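Local coordinates for protein putative Transcriptional Regulator (Rhodococcus sp., PDB 2IA2) that probably regulates transcription as an IclR-family protein, pairing a DNA-binding helix-turn-helix domain with a GAF-like domain of the kind that senses small effector molecules, at residues Thr148-Val153 and Ala226-Thr231. Sequence-based numbering, arbitrary orientation.
Sequences TSMGRV and AVNIST
The GAF-like C-terminal domain of this putative IclR-family regulator packs the start of helix 149-156 against strand 223-232, and M150, a selenomethionine, carries most of the contact with A226 and N228. Its CG lies 3.6 Å from N228 CB and 3.8 Å from A226 CB, bridging two side chains that project from the same side of the strand. With CG anti to the carbonyl carbon, the bend at chi3 (-64°) lays SE and CE over one face of the N228 amide, CE 3.7 Å from ND2, while SE lies 3.6 Å from A226 O; the M150 and N228 side chains cross at about a right angle. One turn on, V153 CG1 meets the methyl of A226, CB, at 3.8 Å. Helix and strand segments run nearly antiparallel, at 152°, and strand 223-232 is a central strand of the six-stranded antiparallel sheet, whose face toward helix 149-156 also presents S112, S114 and A213 to M150.

No direct hydrogen bond joins the two segments. One water does so instead, accepting from N228 ND2 at 3.1 Å and hydrogen-bonding S149 OG at 3.0 Å, while the other end of the amide, OD1, takes a weak bond from the backbone N of S112. T148 is the N-cap of the helix: its OG1 accepts from G151 N at 2.9 Å, a bent bond of 135°.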
ATOM      1  N   THR A 148      25.868 -16.454   0.460  1.00 31.43           N
ATOM      2  CA  THR A 148      25.288 -15.660  -0.627  1.00 29.04           C
ATOM      3  C   THR A 148      25.441 -14.184  -0.295  1.00 28.96           C
ATOM      4  O   THR A 148      25.533 -13.829   0.893  1.00 30.36           O
ATOM      5  CB  THR A 148      23.783 -15.984  -0.787  1.00 28.21           C
ATOM      6  OG1 THR A 148      23.154 -15.697   0.449  1.00 29.47           O
ATOM      7  CG2 THR A 148      23.580 -17.445  -1.136  1.00 25.70           C
ATOM      8  N   SER A 149      25.450 -13.337  -1.322  1.00 26.82           N
ATOM      9  CA  SER A 149      25.582 -11.920  -1.137  1.00 27.75           C
ATOM     10  C   SER A 149      24.330 -11.363  -0.490  1.00 26.29           C
ATOM     11  O   SER A 149      24.424 -10.582   0.422  1.00 25.60           O
ATOM     12  CB  SER A 149      25.935 -11.182  -2.465  1.00 27.06           C
ATOM     13  OG  SER A 149      24.887 -11.239  -3.442  1.00 27.87           O
HETATM   14  N   MSE A 150      23.155 -11.784  -0.968  1.00 26.32           N
HETATM   15  CA  MSE A 150      21.889 -11.396  -0.350  1.00 26.91           C
HETATM   16  C   MSE A 150      21.815 -11.875   1.125  1.00 25.53           C
HETATM   17  O   MSE A 150      21.363 -11.148   1.982  1.00 26.42           O
HETATM   18  CB  MSE A 150      20.718 -11.958  -1.164  1.00 26.28           C
HETATM   19  CG  MSE A 150      20.586 -11.173  -2.451  1.00 25.81           C
HETATM   20 SE   MSE A 150      18.990 -11.509  -3.487  1.00 35.89          SE
HETATM   21  CE  MSE A 150      19.250 -13.374  -3.938  1.00 21.91           C
ATOM     22  N   GLY A 151      22.283 -13.077   1.402  1.00 24.23           N
ATOM     23  CA  GLY A 151      22.288 -13.598   2.757  1.00 25.39           C
ATOM     24  C   GLY A 151      23.095 -12.766   3.712  1.00 26.61           C
ATOM     25  O   GLY A 151      22.635 -12.497   4.828  1.00 28.68           O
ATOM     26  N   ARG A 152      24.288 -12.326   3.291  1.00 27.53           N
ATOM     27  CA  ARG A 152      25.124 -11.465   4.143  1.00 27.76           C
ATOM     28  C   ARG A 152      24.548 -10.116   4.363  1.00 26.76           C
ATOM     29  O   ARG A 152      24.710  -9.545   5.430  1.00 28.54           O
ATOM     30  CB  ARG A 152      26.559 -11.379   3.612  1.00 27.57           C
ATOM     31  CG  ARG A 152      27.167 -12.745   3.711  1.00 30.11           C
ATOM     32  CD  ARG A 152      28.653 -12.748   3.376  1.00 33.65           C
ATOM     33  NE  ARG A 152      29.149 -14.127   3.391  1.00 34.08           N
ATOM     34  CZ  ARG A 152      30.372 -14.486   2.995  1.00 37.54           C
ATOM     35  NH1 ARG A 152      31.257 -13.575   2.577  1.00 35.31           N
ATOM     36  NH2 ARG A 152      30.719 -15.762   3.035  1.00 36.13           N
ATOM     37  N   VAL A 153      23.903  -9.584   3.345  1.00 26.82           N
ATOM     38  CA  VAL A 153      23.106  -8.366   3.471  1.00 24.96           C
ATOM     39  C   VAL A 153      21.983  -8.531   4.500  1.00 26.52           C
ATOM     40  O   VAL A 153      21.738  -7.629   5.341  1.00 26.70           O
ATOM     41  CB  VAL A 153      22.534  -7.925   2.074  1.00 25.48           C
ATOM     42  CG1 VAL A 153      21.450  -6.863   2.217  1.00 20.55           C
ATOM     43  CG2 VAL A 153      23.668  -7.380   1.193  1.00 24.25           C
ATOM     44  N   ALA A 226      16.698  -8.238   0.217  1.00 21.33           N
ATOM     45  CA  ALA A 226      17.909  -7.832  -0.472  1.00 22.45           C
ATOM     46  C   ALA A 226      17.695  -7.961  -1.981  1.00 22.09           C
ATOM     47  O   ALA A 226      16.941  -8.812  -2.410  1.00 22.71           O
ATOM     48  CB  ALA A 226      19.046  -8.698  -0.051  1.00 22.94           C
ATOM     49  N   VAL A 227      18.390  -7.162  -2.779  1.00 22.03           N
ATOM     50  CA  VAL A 227      18.326  -7.279  -4.239  1.00 21.79           C
ATOM     51  C   VAL A 227      19.761  -7.592  -4.716  1.00 22.00           C
ATOM     52  O   VAL A 227      20.688  -7.100  -4.135  1.00 21.65           O
ATOM     53  CB  VAL A 227      17.761  -5.959  -4.869  1.00 22.46           C
ATOM     54  CG1 VAL A 227      18.526  -4.701  -4.341  1.00 23.27           C
ATOM     55  CG2 VAL A 227      17.755  -6.022  -6.400  1.00 20.01           C
ATOM     56  N   ASN A 228      19.925  -8.429  -5.740  1.00 22.52           N
ATOM     57  CA  ASN A 228      21.243  -8.744  -6.254  1.00 23.08           C
ATOM     58  C   ASN A 228      21.348  -8.630  -7.755  1.00 23.20           C
ATOM     59  O   ASN A 228      20.342  -8.445  -8.450  1.00 22.08           O
ATOM     60  CB  ASN A 228      21.747 -10.131  -5.737  1.00 24.05           C
ATOM     61  CG  ASN A 228      21.389 -11.303  -6.642  1.00 26.63           C
ATOM     62  OD1 ASN A 228      20.657 -11.145  -7.617  1.00 27.70           O
ATOM     63  ND2 ASN A 228      21.917 -12.506  -6.322  1.00 26.04           N
ATOM     64  N   ILE A 229      22.594  -8.680  -8.229  1.00 24.31           N
ATOM     65  CA  ILE A 229      22.932  -9.032  -9.602  1.00 24.88           C
ATOM     66  C   ILE A 229      23.832 -10.260  -9.440  1.00 25.80           C
ATOM     67  O   ILE A 229      24.679 -10.271  -8.576  1.00 26.52           O
ATOM     68  CB  ILE A 229      23.752  -7.924 -10.297  1.00 25.66           C
ATOM     69  CG1 ILE A 229      22.913  -6.646 -10.463  1.00 23.64           C
ATOM     70  CG2 ILE A 229      24.283  -8.417 -11.660  1.00 26.59           C
ATOM     71  CD1 ILE A 229      23.728  -5.396 -10.774  1.00 25.75           C
ATOM     72  N   SER A 230      23.644 -11.294 -10.255  1.00 27.36           N
ATOM     73  CA  SER A 230      24.512 -12.460 -10.187  1.00 29.19           C
ATOM     74  C   SER A 230      25.134 -12.673 -11.561  1.00 29.00           C
ATOM     75  O   SER A 230      24.458 -12.519 -12.595  1.00 28.36           O
ATOM     76  CB  SER A 230      23.699 -13.706  -9.769  1.00 30.10           C
ATOM     77  OG  SER A 230      24.559 -14.783  -9.381  1.00 35.28           O
ATOM     78  N   THR A 231      26.417 -13.048 -11.586  1.00 29.66           N
ATOM     79  CA  THR A 231      27.153 -13.139 -12.866  1.00 29.96           C
ATOM     80  C   THR A 231      28.333 -14.105 -12.836  1.00 31.00           C
ATOM     81  O   THR A 231      28.976 -14.271 -11.781  1.00 30.93           O
ATOM     82  CB  THR A 231      27.603 -11.715 -13.340  1.00 31.55           C
ATOM     83  OG1 THR A 231      27.961 -11.777 -14.718  1.00 36.70           O
ATOM     84  CG2 THR A 231      28.763 -11.166 -12.511  1.00 26.86           C
TER
HETATM   85  O   HOH W   1      23.095 -13.675  -3.678  1.00 14.85           O